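Putative polysaccharide biosynthesis protein with aminopeptidase-like domain (Clostridium acetobutylicum, PDB 3K9T) probably takes part in the biosynthesis of modified polysaccharides, binds one zinc ion per subunit and is not expected to act as a peptidase despite its aminopeptidase-like fold. Local coordinates at residues 170-175 with 206-211; 49-54 with 222-227; 393-398 with 417-422; 276-281 with 404-409. All blocks are in the same frame, centred on the assembly; numbering follows the deposited sequence.

Overall arrangement
Contacts 1 and 2 belong to the aminopeptidase-like part, with centres about 10 Å apart, and meet on the large mixed sheet, where strand 166-174 lies between strands 52-57 and 219-225. Both segments of contact 1 fall between the ends of contact 2, and both contacts close before contact 4 opens at 276. Segment 393-398 then precedes 404-409, so contacts 3 and 4 interleave. Contact 3 joins helices 389-398 and 416-428 of the permutated winged helix-turn-helix domain; contact 4 ties helix 405-412, between them in sequence, to helix 271-282 of the aminopeptidase-like body. These two touch through Ile408 and Ile419. Centres of contacts 2 and 3 are about 39 Å apart, reflecting the elongated chain. The protein assembles as a trimer.

Contact 1 (170-175 with 206-211); sequences GEYYIR and FIAKAL
Ile174 with Leu211 and Tyr172 with Ala208 together make the close, apolar part of this strand-on-helix contact. CD1 of Ile174 lies 3.8 Å from CB of Leu211, and the two side chains cross at about a right angle. Strand 166-174 runs beneath helix 194-211 with its short segment axis 10.0 Å from that of the helix and only 28° from parallel, the layered packing of an alpha/beta fold. Ile174 carries CG1 beside its backbone N (chi1 -62°), and the extended remainder of the chain takes CD1 up to the helix. The branched isoleucine suits both the strand and the apolar layer. Tyr172 offers a ring edge, not a face: CD2 is 3.9 Å from CB of Ala208, which lies near the ring plane. The small methyl of Ala208 lets the aromatic edge come close to the helix. Beyond the ring edge the contact turns polar at the hydroxyl, on a partly exposed margin. Tyr172 OH is hydrogen-bonded to Ser212, just past the helical segment, and Ser212 also bonds the carbonyl oxygen of Ala208. At the alternate strand positions Glu171 and Tyr173 pair with Arg221 and Ser219 of strand 219-225. No hydrogen bond joins the two segments directly, which implies that dispersion and burial of apolar surface carry the contact, while the phenol remains satisfied at its margin.

Contact 2 (49-54 with 222-227); sequences IPLEIH and FLFAPE. With IMD (imidazole), chain E.
With CG beside the backbone N in both residues (chi1 -70° in Leu51, -59° in Phe224), the side chains of Leu51 and Phe224 reach each other at about a right angle, while Ile49 turns CG1 between its backbone N and carbonyl carbon (chi1 62°) and points head-on at Phe224, its CD1 reaching the same CD1-CE1-CZ run of the ring as Leu51. The setting is the mixed sheet of the aminopeptidase-like fold: strands 52-57 and 219-225 are separated by strand 166-174, and the loop leading into the first brings its side chains to the ring of Phe224. Leu51 CD2 is 3.7 Å from Phe224 CD1 and equally near CE1, so this methyl sits against one ring bond. Ile49 CD1 approaches farther along, 4.0 Å from Phe224 CE1. Both come obliquely. A flat phenylalanine suits the place because one run of its carbons can receive two aliphatic branches, and Ile45 of helix 36-45 and Ile204 of helix 194-211 add to the apolar surroundings. Beyond Pro226, Glu227, well removed from the apolar cluster, holds its extended chain to Ser297, which OE2 bonds, and to an imidazole probably left by the crystallisation liquor, whose N1 donates to Glu227 OE2 at 2.6 Å.

Contact 3 (393-398 with 417-422); sequences FWVLNM and RRIKYA
Val395 meets Ile419 across two helices of the permutated winged helix-turn-helix domain, and its side chain is short enough to follow atom by atom. From CB, which points toward helix 416-428, the two methyls diverge: CG1 lies anti to the backbone N (chi1 169°), while CG2 stands beside that N and does the touching. CG2 lies 3.9 Å from the carbonyl oxygen of Ile419 and also 3.9 Å from the CG2 methyl of the same residue. A third, lighter touch joins Val395 CG2 to the CB methyl of Ala422, at 4.4 Å. The side chains of Val395 and Ile419 run antiparallel alongside each other. A compact valine suits a place where the CA atoms of Val395 and Ile419 are only 7.0 Å apart, and Ala422 presents only its methyl next to it. On the far side of the second helix Arg417 NH1 donates to Tyr421 OH, 2.9 Å away and nearly in the guanidinium plane; Arg417 NH1 also bonds Asn6, and Tyr421 OH also bonds Glu3. Around the contact, helix 405-412 packs under Trp394 through Ile408, while the ring of Trp394 meets Trp295 of a neighbouring subunit, so that helix 389-398 packs on its own domain with one side and on a neighbouring subunit with another.

Contact 4 (276-281 with 404-409); sequences VEKVLM and SLLDIA
The two helical segments approach with the CA atoms of Lys278 and Leu406 8.1 Å apart, helix 271-282 of the aminopeptidase-like part facing helix 405-412 of the permutated winged helix-turn-helix domain. Lys278 spans the gap. Its CG runs anti to the backbone N (chi1 -166°) and the chain then turns at chi2 (56°), a bend that lays the stem along Leu406 and turns NZ to the Ala409 carbonyl. Along that stem Lys278 CB is 3.9 Å from Leu406 CD1, and CG about as near. Farther out, Lys278 CE comes to 3.6 Å from the CB methyl of Ala409. A lysine suits this buried place because its methylenes pack against apolar groups while its tip can reach polar ones. Lys278 NZ donates to the carbonyl oxygen of Ala409 at 3.1 Å, approaching from well above the carbonyl plane and at a C=O...N angle of 108°. The same nitrogen is hydrogen-bonded to His282 and to the Met414 carbonyl, and it lies in a cation-pi contact with Tyr410, so the buried ammonium group is probably stabilised by several partners. At the start of helix 405-412 Ser404 is the N-cap and forms a capping box with Asp407: serine's hydroxyl accepts the amide of Asp407, and the carboxylate takes that of the N-cap residue. In it, Asp407 N donates to Ser404 OG at 3.0 Å, and Ser404 N returns a bond to Asp407 OD2 at 3.1 Å.

Contact 1 (170-175 with 206-211)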
loop_
_atom_site.group_PDB
_atom_site.type_symbol
_atom_site.label_atom_id
_atom_site.label_comp_id
_atom_site.label_asym_id
_atom_site.label_seq_id
_atom_site.Cartn_x
_atom_site.Cartn_y
_atom_site.Cartn_z
ATOM N N GLY A 170 -3.701 19.028 38.563
ATOM C CA GLY A 170 -2.961 18.053 39.364
ATOM C C GLY A 170 -1.983 17.222 38.539
ATOM O O GLY A 170 -2.210 16.951 37.367
ATOM N N GLU A 171 -0.925 16.757 39.179
ATOM C CA GLU A 171 0.133 16.056 38.474
ATOM C C GLU A 171 0.829 15.030 39.379
ATOM O O GLU A 171 1.117 15.304 40.554
ATOM C CB GLU A 171 1.123 17.108 37.996
ATOM C CG GLU A 171 2.295 16.644 37.213
ATOM C CD GLU A 171 3.123 17.837 36.686
ATOM O OE1 GLU A 171 2.776 19.006 36.965
ATOM O OE2 GLU A 171 4.097 17.613 35.946
ATOM N N TYR A 172 1.088 13.847 38.832
ATOM C CA TYR A 172 1.807 12.806 39.561
ATOM C C TYR A 172 2.899 12.255 38.651
ATOM O O TYR A 172 2.641 11.956 37.482
ATOM C CB TYR A 172 0.859 11.704 39.987
ATOM C CG TYR A 172 1.530 10.538 40.673
ATOM C CD1 TYR A 172 2.444 10.737 41.709
ATOM C CD2 TYR A 172 1.215 9.228 40.318
ATOM C CE1 TYR A 172 3.041 9.670 42.327
ATOM C CE2 TYR A 172 1.803 8.153 40.945
ATOM C CZ TYR A 172 2.710 8.379 41.943
ATOM O OH TYR A 172 3.280 7.302 42.554
ATOM N N TYR A 173 4.113 12.171 39.180
ATOM C CA TYR A 173 5.290 11.716 38.428
ATOM C C TYR A 173 5.955 10.518 39.088
ATOM O O TYR A 173 6.253 10.568 40.251
ATOM C CB TYR A 173 6.316 12.823 38.375
ATOM C CG TYR A 173 7.553 12.472 37.611
ATOM C CD1 TYR A 173 7.520 12.353 36.227
ATOM C CD2 TYR A 173 8.763 12.257 38.262
ATOM C CE1 TYR A 173 8.639 12.040 35.523
ATOM C CE2 TYR A 173 9.911 11.933 37.548
ATOM C CZ TYR A 173 9.832 11.829 36.195
ATOM O OH TYR A 173 10.945 11.519 35.481
ATOM N N ILE A 174 6.152 9.446 38.335
ATOM C CA ILE A 174 6.876 8.271 38.770
ATOM C C ILE A 174 8.199 8.276 38.007
ATOM O O ILE A 174 8.207 8.281 36.762
ATOM C CB ILE A 174 6.125 6.979 38.422
ATOM C CG1 ILE A 174 4.774 6.928 39.125
ATOM C CG2 ILE A 174 6.941 5.744 38.784
ATOM C CD1 ILE A 174 3.922 5.730 38.712
ATOM N N ARG A 175 9.301 8.314 38.756
ATOM C CA ARG A 175 10.657 8.222 38.181
ATOM C C ARG A 175 11.030 6.768 37.841
ATOM O O ARG A 175 11.000 5.877 38.698
ATOM C CB ARG A 175 11.712 8.808 39.154
ATOM C CG ARG A 175 13.132 8.932 38.597
ATOM C CD ARG A 175 13.107 9.364 37.092
ATOM N NE ARG A 175 14.332 10.025 36.639
ATOM C CZ ARG A 175 15.369 9.424 36.058
ATOM N NH1 ARG A 175 15.367 8.117 35.826
ATOM N NH2 ARG A 175 16.431 10.142 35.711
ATOM N N PHE A 206 -6.285 4.761 38.747
ATOM C CA PHE A 206 -5.943 3.371 39.012
ATOM C C PHE A 206 -4.726 2.844 38.239
ATOM O O PHE A 206 -4.028 1.975 38.724
ATOM C CB PHE A 206 -7.178 2.473 38.886
ATOM C CG PHE A 206 -8.017 2.472 40.137
ATOM C CD1 PHE A 206 -8.866 3.529 40.421
ATOM C CD2 PHE A 206 -7.896 1.455 41.065
ATOM C CE1 PHE A 206 -9.607 3.552 41.588
ATOM C CE2 PHE A 206 -8.638 1.464 42.230
ATOM C CZ PHE A 206 -9.505 2.504 42.491
ATOM N N ILE A 207 -4.462 3.381 37.058
ATOM C CA ILE A 207 -3.251 3.021 36.351
ATOM C C ILE A 207 -2.083 3.536 37.178
ATOM O O ILE A 207 -1.187 2.773 37.465
ATOM C CB ILE A 207 -3.198 3.562 34.920
ATOM C CG1 ILE A 207 -4.231 2.806 34.081
ATOM C CG2 ILE A 207 -1.771 3.386 34.321
ATOM C CD1 ILE A 207 -4.632 3.566 32.873
ATOM N N ALA A 208 -2.134 4.808 37.579
ATOM C CA ALA A 208 -1.092 5.419 38.441
ATOM C C ALA A 208 -0.899 4.586 39.721
ATOM O O ALA A 208 0.227 4.269 40.109
ATOM C CB ALA A 208 -1.437 6.870 38.782
ATOM N N LYS A 209 -2.015 4.179 40.314
ATOM C CA LYS A 209 -1.988 3.415 41.546
ATOM C C LYS A 209 -1.246 2.072 41.369
ATOM O O LYS A 209 -0.479 1.675 42.246
ATOM C CB LYS A 209 -3.417 3.203 42.032
ATOM C CG LYS A 209 -3.489 2.702 43.432
ATOM C CD LYS A 209 -4.871 2.181 43.830
ATOM C CE LYS A 209 -5.905 3.249 43.968
ATOM N NZ LYS A 209 -6.912 2.830 45.031
ATOM N N ALA A 210 -1.477 1.390 40.243
ATOM C CA ALA A 210 -0.772 0.140 39.927
ATOM C C ALA A 210 0.727 0.375 39.599
ATOM O O ALA A 210 1.584 -0.306 40.131
ATOM C CB ALA A 210 -1.476 -0.611 38.764
ATOM N N LEU A 211 1.036 1.329 38.727
ATOM C CA LEU A 211 2.423 1.579 38.313
ATOM C C LEU A 211 3.346 1.987 39.463
ATOM O O LEU A 211 4.512 1.609 39.498
ATOM C CB LEU A 211 2.499 2.602 37.181
ATOM C CG LEU A 211 2.239 2.085 35.767
ATOM C CD1 LEU A 211 2.668 3.171 34.772
ATOM C CD2 LEU A 211 2.980 0.799 35.498
#

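Contact 2 (49-54 with 222-227)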
loop_
_atom_site.group_PDB
_atom_site.type_symbol
_atom_site.label_atom_id
_atom_site.label_comp_id
_atom_site.label_asym_id
_atom_site.label_seq_id
_atom_site.Cartn_x
_atom_site.Cartn_y
_atom_site.Cartn_z
ATOM N N ILE A 49 -3.934 8.373 45.052
ATOM C CA ILE A 49 -2.556 8.591 44.620
ATOM C C ILE A 49 -2.058 9.969 45.102
ATOM O O ILE A 49 -2.855 10.873 45.375
ATOM C CB ILE A 49 -2.393 8.492 43.047
ATOM C CG1 ILE A 49 -3.217 9.565 42.325
ATOM C CG2 ILE A 49 -2.786 7.121 42.547
ATOM C CD1 ILE A 49 -2.842 9.827 40.852
ATOM N N PRO A 50 -0.735 10.131 45.217
ATOM C CA PRO A 50 -0.276 11.442 45.548
ATOM C C PRO A 50 -0.457 12.320 44.323
ATOM O O PRO A 50 -0.454 11.787 43.197
ATOM C CB PRO A 50 1.220 11.230 45.831
ATOM C CG PRO A 50 1.421 9.765 45.878
ATOM C CD PRO A 50 0.389 9.228 44.957
ATOM N N LEU A 51 -0.678 13.618 44.532
ATOM C CA LEU A 51 -0.610 14.579 43.451
ATOM C C LEU A 51 0.037 15.846 43.943
ATOM O O LEU A 51 -0.095 16.226 45.107
ATOM C CB LEU A 51 -1.969 14.993 42.926
ATOM C CG LEU A 51 -2.898 14.101 42.141
ATOM C CD1 LEU A 51 -4.235 14.862 42.082
ATOM C CD2 LEU A 51 -2.344 13.713 40.731
ATOM N N GLU A 52 0.726 16.516 43.032
ATOM C CA GLU A 52 1.073 17.895 43.263
ATOM C C GLU A 52 -0.034 18.739 42.588
ATOM O O GLU A 52 -0.331 18.572 41.395
ATOM C CB GLU A 52 2.453 18.233 42.739
ATOM C CG GLU A 52 2.701 19.702 42.935
ATOM C CD GLU A 52 4.088 20.141 42.570
ATOM O OE1 GLU A 52 4.811 19.356 41.910
ATOM O OE2 GLU A 52 4.422 21.297 42.936
ATOM N N ILE A 53 -0.671 19.598 43.374
ATOM C CA ILE A 53 -1.737 20.475 42.890
ATOM C C ILE A 53 -1.161 21.856 42.562
ATOM O O ILE A 53 -0.409 22.432 43.336
ATOM C CB ILE A 53 -2.868 20.560 43.921
ATOM C CG1 ILE A 53 -3.443 19.152 44.162
ATOM C CG2 ILE A 53 -3.963 21.537 43.481
ATOM C CD1 ILE A 53 -4.106 18.526 42.966
ATOM N N HIS A 54 -1.473 22.355 41.373
ATOM C CA HIS A 54 -0.982 23.651 40.900
ATOM C C HIS A 54 -2.146 24.626 40.791
ATOM O O HIS A 54 -3.267 24.239 40.452
ATOM C CB HIS A 54 -0.297 23.508 39.530
ATOM C CG HIS A 54 0.997 22.748 39.565
ATOM N ND1 HIS A 54 2.221 23.372 39.662
ATOM C CD2 HIS A 54 1.257 21.419 39.505
ATOM C CE1 HIS A 54 3.179 22.463 39.678
ATOM N NE2 HIS A 54 2.620 21.269 39.594
ATOM N N PHE A 222 1.361 11.697 35.031
ATOM C CA PHE A 222 -0.078 11.651 34.903
ATOM C C PHE A 222 -0.613 13.049 35.140
ATOM O O PHE A 222 -0.449 13.574 36.216
ATOM C CB PHE A 222 -0.648 10.712 35.927
ATOM C CG PHE A 222 -0.108 9.346 35.868
ATOM C CD1 PHE A 222 1.123 9.050 36.441
ATOM C CD2 PHE A 222 -0.848 8.326 35.293
ATOM C CE1 PHE A 222 1.642 7.745 36.412
ATOM C CE2 PHE A 222 -0.348 7.025 35.258
ATOM C CZ PHE A 222 0.911 6.734 35.816
ATOM N N LEU A 223 -1.268 13.627 34.136
ATOM C CA LEU A 223 -1.788 14.991 34.199
ATOM C C LEU A 223 -3.301 14.974 34.323
ATOM O O LEU A 223 -3.981 14.345 33.520
ATOM C CB LEU A 223 -1.381 15.757 32.948
ATOM C CG LEU A 223 -1.798 17.211 32.930
ATOM C CD1 LEU A 223 -1.074 17.984 34.035
ATOM C CD2 LEU A 223 -1.503 17.773 31.557
ATOM N N PHE A 224 -3.811 15.636 35.363
ATOM C CA PHE A 224 -5.245 15.858 35.547
ATOM C C PHE A 224 -5.506 17.386 35.467
ATOM O O PHE A 224 -5.178 18.137 36.381
ATOM C CB PHE A 224 -5.715 15.350 36.887
ATOM C CG PHE A 224 -5.488 13.907 37.129
ATOM C CD1 PHE A 224 -4.244 13.441 37.535
ATOM C CD2 PHE A 224 -6.542 13.013 37.065
ATOM C CE1 PHE A 224 -4.056 12.084 37.829
ATOM C CE2 PHE A 224 -6.358 11.667 37.372
ATOM C CZ PHE A 224 -5.115 11.207 37.747
ATOM N N ALA A 225 -6.125 17.831 34.386
ATOM C CA ALA A 225 -6.226 19.257 34.096
ATOM C C ALA A 225 -7.487 19.513 33.294
ATOM O O ALA A 225 -7.953 18.605 32.580
ATOM C CB ALA A 225 -5.029 19.690 33.314
ATOM N N PRO A 226 -8.048 20.737 33.390
ATOM C CA PRO A 226 -9.204 21.022 32.529
ATOM C C PRO A 226 -8.841 20.879 31.074
ATOM O O PRO A 226 -7.712 21.231 30.697
ATOM C CB PRO A 226 -9.507 22.512 32.818
ATOM C CG PRO A 226 -8.265 23.073 33.448
ATOM C CD PRO A 226 -7.692 21.902 34.217
ATOM N N GLU A 227 -9.789 20.441 30.244
ATOM C CA GLU A 227 -9.497 20.308 28.824
ATOM C C GLU A 227 -9.092 21.631 28.166
ATOM O O GLU A 227 -9.558 22.705 28.528
ATOM C CB GLU A 227 -10.655 19.676 28.046
ATOM C CG GLU A 227 -10.214 19.176 26.640
ATOM C CD GLU A 227 -11.325 18.505 25.856
ATOM O OE1 GLU A 227 -12.364 19.147 25.682
ATOM O OE2 GLU A 227 -11.156 17.354 25.384
HETATM N N1 IMD E . -13.550 16.575 24.610
HETATM C C2 IMD E . -14.222 16.676 25.778
HETATM N N3 IMD E . -15.506 16.414 25.547
HETATM C C4 IMD E . -15.657 16.124 24.241
HETATM C C5 IMD E . -14.412 16.224 23.644
#

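Contact 3 (393-398 with 417-422)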
loop_
_atom_site.group_PDB
_atom_site.type_symbol
_atom_site.label_atom_id
_atom_site.label_comp_id
_atom_site.label_asym_id
_atom_site.label_seq_id
_atom_site.Cartn_x
_atom_site.Cartn_y
_atom_site.Cartn_z
ATOM N N PHE A 393 12.458 -18.942 16.657
ATOM C CA PHE A 393 13.113 -18.854 15.350
ATOM C C PHE A 393 12.987 -17.469 14.722
ATOM O O PHE A 393 13.916 -17.010 14.057
ATOM C CB PHE A 393 12.586 -19.907 14.380
ATOM C CG PHE A 393 13.019 -21.312 14.702
ATOM C CD1 PHE A 393 14.364 -21.626 14.854
ATOM C CD2 PHE A 393 12.077 -22.345 14.771
ATOM C CE1 PHE A 393 14.762 -22.935 15.123
ATOM C CE2 PHE A 393 12.462 -23.646 15.055
ATOM C CZ PHE A 393 13.813 -23.943 15.216
ATOM N N TRP A 394 11.836 -16.821 14.910
ATOM C CA TRP A 394 11.665 -15.425 14.489
ATOM C C TRP A 394 12.592 -14.469 15.219
ATOM O O TRP A 394 13.207 -13.607 14.580
ATOM C CB TRP A 394 10.248 -14.937 14.720
ATOM C CG TRP A 394 9.322 -15.189 13.589
ATOM C CD1 TRP A 394 8.222 -15.975 13.602
ATOM C CD2 TRP A 394 9.431 -14.666 12.276
ATOM N NE1 TRP A 394 7.623 -15.967 12.381
ATOM C CE2 TRP A 394 8.335 -15.161 11.543
ATOM C CE3 TRP A 394 10.356 -13.833 11.638
ATOM C CZ2 TRP A 394 8.109 -14.826 10.207
ATOM C CZ3 TRP A 394 10.151 -13.511 10.300
ATOM C CH2 TRP A 394 9.040 -14.012 9.592
ATOM N N VAL A 395 12.671 -14.607 16.549
ATOM C CA VAL A 395 13.526 -13.751 17.352
ATOM C C VAL A 395 14.994 -13.905 16.949
ATOM O O VAL A 395 15.711 -12.922 16.789
ATOM C CB VAL A 395 13.368 -14.005 18.842
ATOM C CG1 VAL A 395 14.457 -13.284 19.594
ATOM C CG2 VAL A 395 12.015 -13.525 19.312
ATOM N N LEU A 396 15.430 -15.137 16.740
ATOM C CA LEU A 396 16.812 -15.370 16.321
ATOM C C LEU A 396 17.050 -14.798 14.943
ATOM O O LEU A 396 18.089 -14.185 14.677
ATOM C CB LEU A 396 17.150 -16.862 16.324
ATOM C CG LEU A 396 17.235 -17.492 17.727
ATOM C CD1 LEU A 396 17.096 -18.991 17.679
ATOM C CD2 LEU A 396 18.566 -17.097 18.361
ATOM N N ASN A 397 16.065 -14.966 14.079
ATOM C CA ASN A 397 16.245 -14.640 12.699
ATOM C C ASN A 397 16.274 -13.145 12.466
ATOM O O ASN A 397 17.087 -12.647 11.681
ATOM C CB ASN A 397 15.189 -15.332 11.847
ATOM C CG ASN A 397 15.259 -14.905 10.421
ATOM O OD1 ASN A 397 14.662 -13.900 10.071
ATOM N ND2 ASN A 397 16.010 -15.641 9.586
HETATM N N MSE A 398 15.422 -12.426 13.177
HETATM C CA MSE A 398 15.343 -10.982 12.998
HETATM C C MSE A 398 16.160 -10.138 13.982
HETATM O O MSE A 398 16.187 -8.936 13.830
HETATM C CB MSE A 398 13.889 -10.539 13.050
HETATM C CG MSE A 398 13.101 -10.964 11.806
HETATM SE SE MSE A 398 11.255 -10.443 11.969
HETATM C CE MSE A 398 11.478 -8.516 11.643
ATOM N N ARG A 417 3.369 -10.850 23.576
ATOM C CA ARG A 417 3.911 -11.658 24.667
ATOM C C ARG A 417 4.584 -12.952 24.216
ATOM O O ARG A 417 5.522 -13.405 24.836
ATOM C CB ARG A 417 2.860 -11.956 25.705
ATOM C CG ARG A 417 2.420 -10.731 26.471
ATOM C CD ARG A 417 2.062 -11.097 27.865
ATOM N NE ARG A 417 1.461 -9.989 28.592
ATOM C CZ ARG A 417 1.534 -9.834 29.913
ATOM N NH1 ARG A 417 2.218 -10.704 30.667
ATOM N NH2 ARG A 417 0.928 -8.797 30.483
ATOM N N ARG A 418 4.104 -13.546 23.137
ATOM C CA ARG A 418 4.718 -14.769 22.609
ATOM C C ARG A 418 6.168 -14.538 22.175
ATOM O O ARG A 418 7.079 -15.344 22.425
ATOM C CB ARG A 418 3.924 -15.216 21.405
ATOM C CG ARG A 418 4.048 -16.641 21.124
ATOM C CD ARG A 418 3.089 -17.038 20.053
ATOM N NE ARG A 418 3.587 -18.256 19.464
ATOM C CZ ARG A 418 3.247 -18.711 18.275
ATOM N NH1 ARG A 418 2.391 -18.030 17.533
ATOM N NH2 ARG A 418 3.780 -19.858 17.836
ATOM N N ILE A 419 6.359 -13.408 21.517
ATOM C CA ILE A 419 7.664 -12.978 21.096
ATOM C C ILE A 419 8.525 -12.664 22.315
ATOM O O ILE A 419 9.662 -13.075 22.373
ATOM C CB ILE A 419 7.540 -11.788 20.140
ATOM C CG1 ILE A 419 6.727 -12.222 18.888
ATOM C CG2 ILE A 419 8.904 -11.240 19.811
ATOM C CD1 ILE A 419 7.223 -13.468 18.205
ATOM N N LYS A 420 7.947 -11.989 23.303
ATOM C CA LYS A 420 8.666 -11.560 24.496
ATOM C C LYS A 420 9.202 -12.730 25.299
ATOM O O LYS A 420 10.375 -12.765 25.703
ATOM C CB LYS A 420 7.724 -10.718 25.366
ATOM C CG LYS A 420 8.406 -9.932 26.473
ATOM C CD LYS A 420 8.617 -10.759 27.741
ATOM C CE LYS A 420 9.038 -9.880 28.908
ATOM N NZ LYS A 420 9.470 -10.688 30.076
ATOM N N TYR A 421 8.331 -13.695 25.532
ATOM C CA TYR A 421 8.706 -14.860 26.286
ATOM C C TYR A 421 9.689 -15.722 25.497
ATOM O O TYR A 421 10.565 -16.352 26.088
ATOM C CB TYR A 421 7.468 -15.652 26.701
ATOM C CG TYR A 421 6.565 -14.916 27.658
ATOM C CD1 TYR A 421 7.092 -14.242 28.763
ATOM C CD2 TYR A 421 5.175 -14.943 27.501
ATOM C CE1 TYR A 421 6.271 -13.577 29.649
ATOM C CE2 TYR A 421 4.331 -14.261 28.388
ATOM C CZ TYR A 421 4.881 -13.587 29.462
ATOM O OH TYR A 421 4.055 -12.911 30.337
ATOM N N ALA A 422 9.579 -15.723 24.168
ATOM C CA ALA A 422 10.550 -16.454 23.356
ATOM C C ALA A 422 11.933 -15.810 23.525
ATOM O O ALA A 422 12.918 -16.504 23.756
ATOM C CB ALA A 422 10.103 -16.546 21.879
#

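Contact 4 (276-281 with 404-409)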
loop_
_atom_site.group_PDB
_atom_site.type_symbol
_atom_site.label_atom_id
_atom_site.label_comp_id
_atom_site.label_asym_id
_atom_site.label_seq_id
_atom_site.Cartn_x
_atom_site.Cartn_y
_atom_site.Cartn_z
ATOM N N VAL A 276 -0.174 0.228 20.593
ATOM C CA VAL A 276 -1.609 0.092 20.870
ATOM C C VAL A 276 -2.332 -0.780 19.815
ATOM O O VAL A 276 -3.163 -1.595 20.176
ATOM C CB VAL A 276 -2.332 1.464 21.051
ATOM C CG1 VAL A 276 -3.865 1.249 21.104
ATOM C CG2 VAL A 276 -1.792 2.173 22.329
ATOM N N GLU A 277 -2.002 -0.642 18.531
ATOM C CA GLU A 277 -2.742 -1.425 17.515
ATOM C C GLU A 277 -2.384 -2.912 17.613
ATOM O O GLU A 277 -3.232 -3.746 17.393
ATOM C CB GLU A 277 -2.535 -0.870 16.113
ATOM C CG GLU A 277 -3.076 0.570 15.948
ATOM C CD GLU A 277 -2.501 1.259 14.728
ATOM O OE1 GLU A 277 -2.387 0.587 13.683
ATOM O OE2 GLU A 277 -2.160 2.461 14.808
ATOM N N LYS A 278 -1.152 -3.220 18.026
ATOM C CA LYS A 278 -0.714 -4.594 18.209
ATOM C C LYS A 278 -1.378 -5.249 19.414
ATOM O O LYS A 278 -1.691 -6.448 19.372
ATOM C CB LYS A 278 0.821 -4.669 18.337
ATOM C CG LYS A 278 1.423 -6.087 18.207
ATOM C CD LYS A 278 1.019 -6.771 16.890
ATOM C CE LYS A 278 1.849 -8.017 16.658
ATOM N NZ LYS A 278 1.215 -8.983 15.736
ATOM N N VAL A 279 -1.598 -4.480 20.487
ATOM C CA VAL A 279 -2.343 -4.992 21.643
ATOM C C VAL A 279 -3.806 -5.283 21.233
ATOM O O VAL A 279 -4.333 -6.394 21.481
ATOM C CB VAL A 279 -2.266 -4.048 22.864
ATOM C CG1 VAL A 279 -3.214 -4.507 23.945
ATOM C CG2 VAL A 279 -0.780 -3.917 23.420
ATOM N N LEU A 280 -4.443 -4.333 20.550
ATOM C CA LEU A 280 -5.848 -4.514 20.108
ATOM C C LEU A 280 -6.025 -5.709 19.178
ATOM O O LEU A 280 -6.978 -6.527 19.313
ATOM C CB LEU A 280 -6.375 -3.242 19.427
ATOM C CG LEU A 280 -6.514 -2.017 20.367
ATOM C CD1 LEU A 280 -6.763 -0.761 19.544
ATOM C CD2 LEU A 280 -7.626 -2.223 21.445
HETATM N N MSE A 281 -5.088 -5.822 18.242
HETATM C CA MSE A 281 -5.117 -6.873 17.227
HETATM C C MSE A 281 -5.259 -8.292 17.846
HETATM O O MSE A 281 -5.948 -9.181 17.310
HETATM C CB MSE A 281 -3.838 -6.758 16.414
HETATM C CG MSE A 281 -3.694 -7.787 15.336
HETATM SE SE MSE A 281 -2.068 -7.462 14.306
HETATM C CE MSE A 281 -2.216 -5.503 14.001
ATOM N N SER A 404 13.160 -4.458 16.862
ATOM C CA SER A 404 12.586 -4.497 18.207
ATOM C C SER A 404 11.692 -5.721 18.280
ATOM O O SER A 404 11.339 -6.300 17.263
ATOM C CB SER A 404 11.736 -3.232 18.469
ATOM O OG SER A 404 10.546 -3.168 17.641
ATOM N N LEU A 405 11.312 -6.114 19.479
ATOM C CA LEU A 405 10.384 -7.222 19.640
ATOM C C LEU A 405 9.016 -6.922 18.983
ATOM O O LEU A 405 8.345 -7.835 18.484
ATOM C CB LEU A 405 10.189 -7.553 21.131
ATOM C CG LEU A 405 11.378 -8.056 21.932
ATOM C CD1 LEU A 405 10.887 -8.535 23.277
ATOM C CD2 LEU A 405 12.077 -9.192 21.198
ATOM N N LEU A 406 8.623 -5.646 18.988
ATOM C CA LEU A 406 7.373 -5.200 18.378
ATOM C C LEU A 406 7.486 -5.392 16.865
ATOM O O LEU A 406 6.529 -5.820 16.192
ATOM C CB LEU A 406 7.081 -3.733 18.738
ATOM C CG LEU A 406 5.704 -3.152 18.386
ATOM C CD1 LEU A 406 4.611 -3.934 19.039
ATOM C CD2 LEU A 406 5.606 -1.623 18.699
ATOM N N ASP A 407 8.676 -5.124 16.345
ATOM C CA ASP A 407 8.939 -5.344 14.917
ATOM C C ASP A 407 8.763 -6.804 14.542
ATOM O O ASP A 407 8.175 -7.136 13.505
ATOM C CB ASP A 407 10.354 -4.893 14.546
ATOM C CG ASP A 407 10.521 -3.368 14.546
ATOM O OD1 ASP A 407 9.523 -2.608 14.405
ATOM O OD2 ASP A 407 11.684 -2.932 14.668
ATOM N N ILE A 408 9.258 -7.674 15.407
ATOM C CA ILE A 408 9.236 -9.104 15.161
ATOM C C ILE A 408 7.781 -9.577 15.318
ATOM O O ILE A 408 7.272 -10.354 14.491
ATOM C CB ILE A 408 10.278 -9.828 16.083
ATOM C CG1 ILE A 408 11.704 -9.319 15.791
ATOM C CG2 ILE A 408 10.256 -11.340 15.911
ATOM C CD1 ILE A 408 12.710 -9.616 16.913
ATOM N N ALA A 409 7.091 -9.063 16.331
ATOM C CA ALA A 409 5.702 -9.444 16.547
ATOM C C ALA A 409 4.892 -9.059 15.318
ATOM O O ALA A 409 4.084 -9.848 14.836
ATOM C CB ALA A 409 5.145 -8.797 17.779
#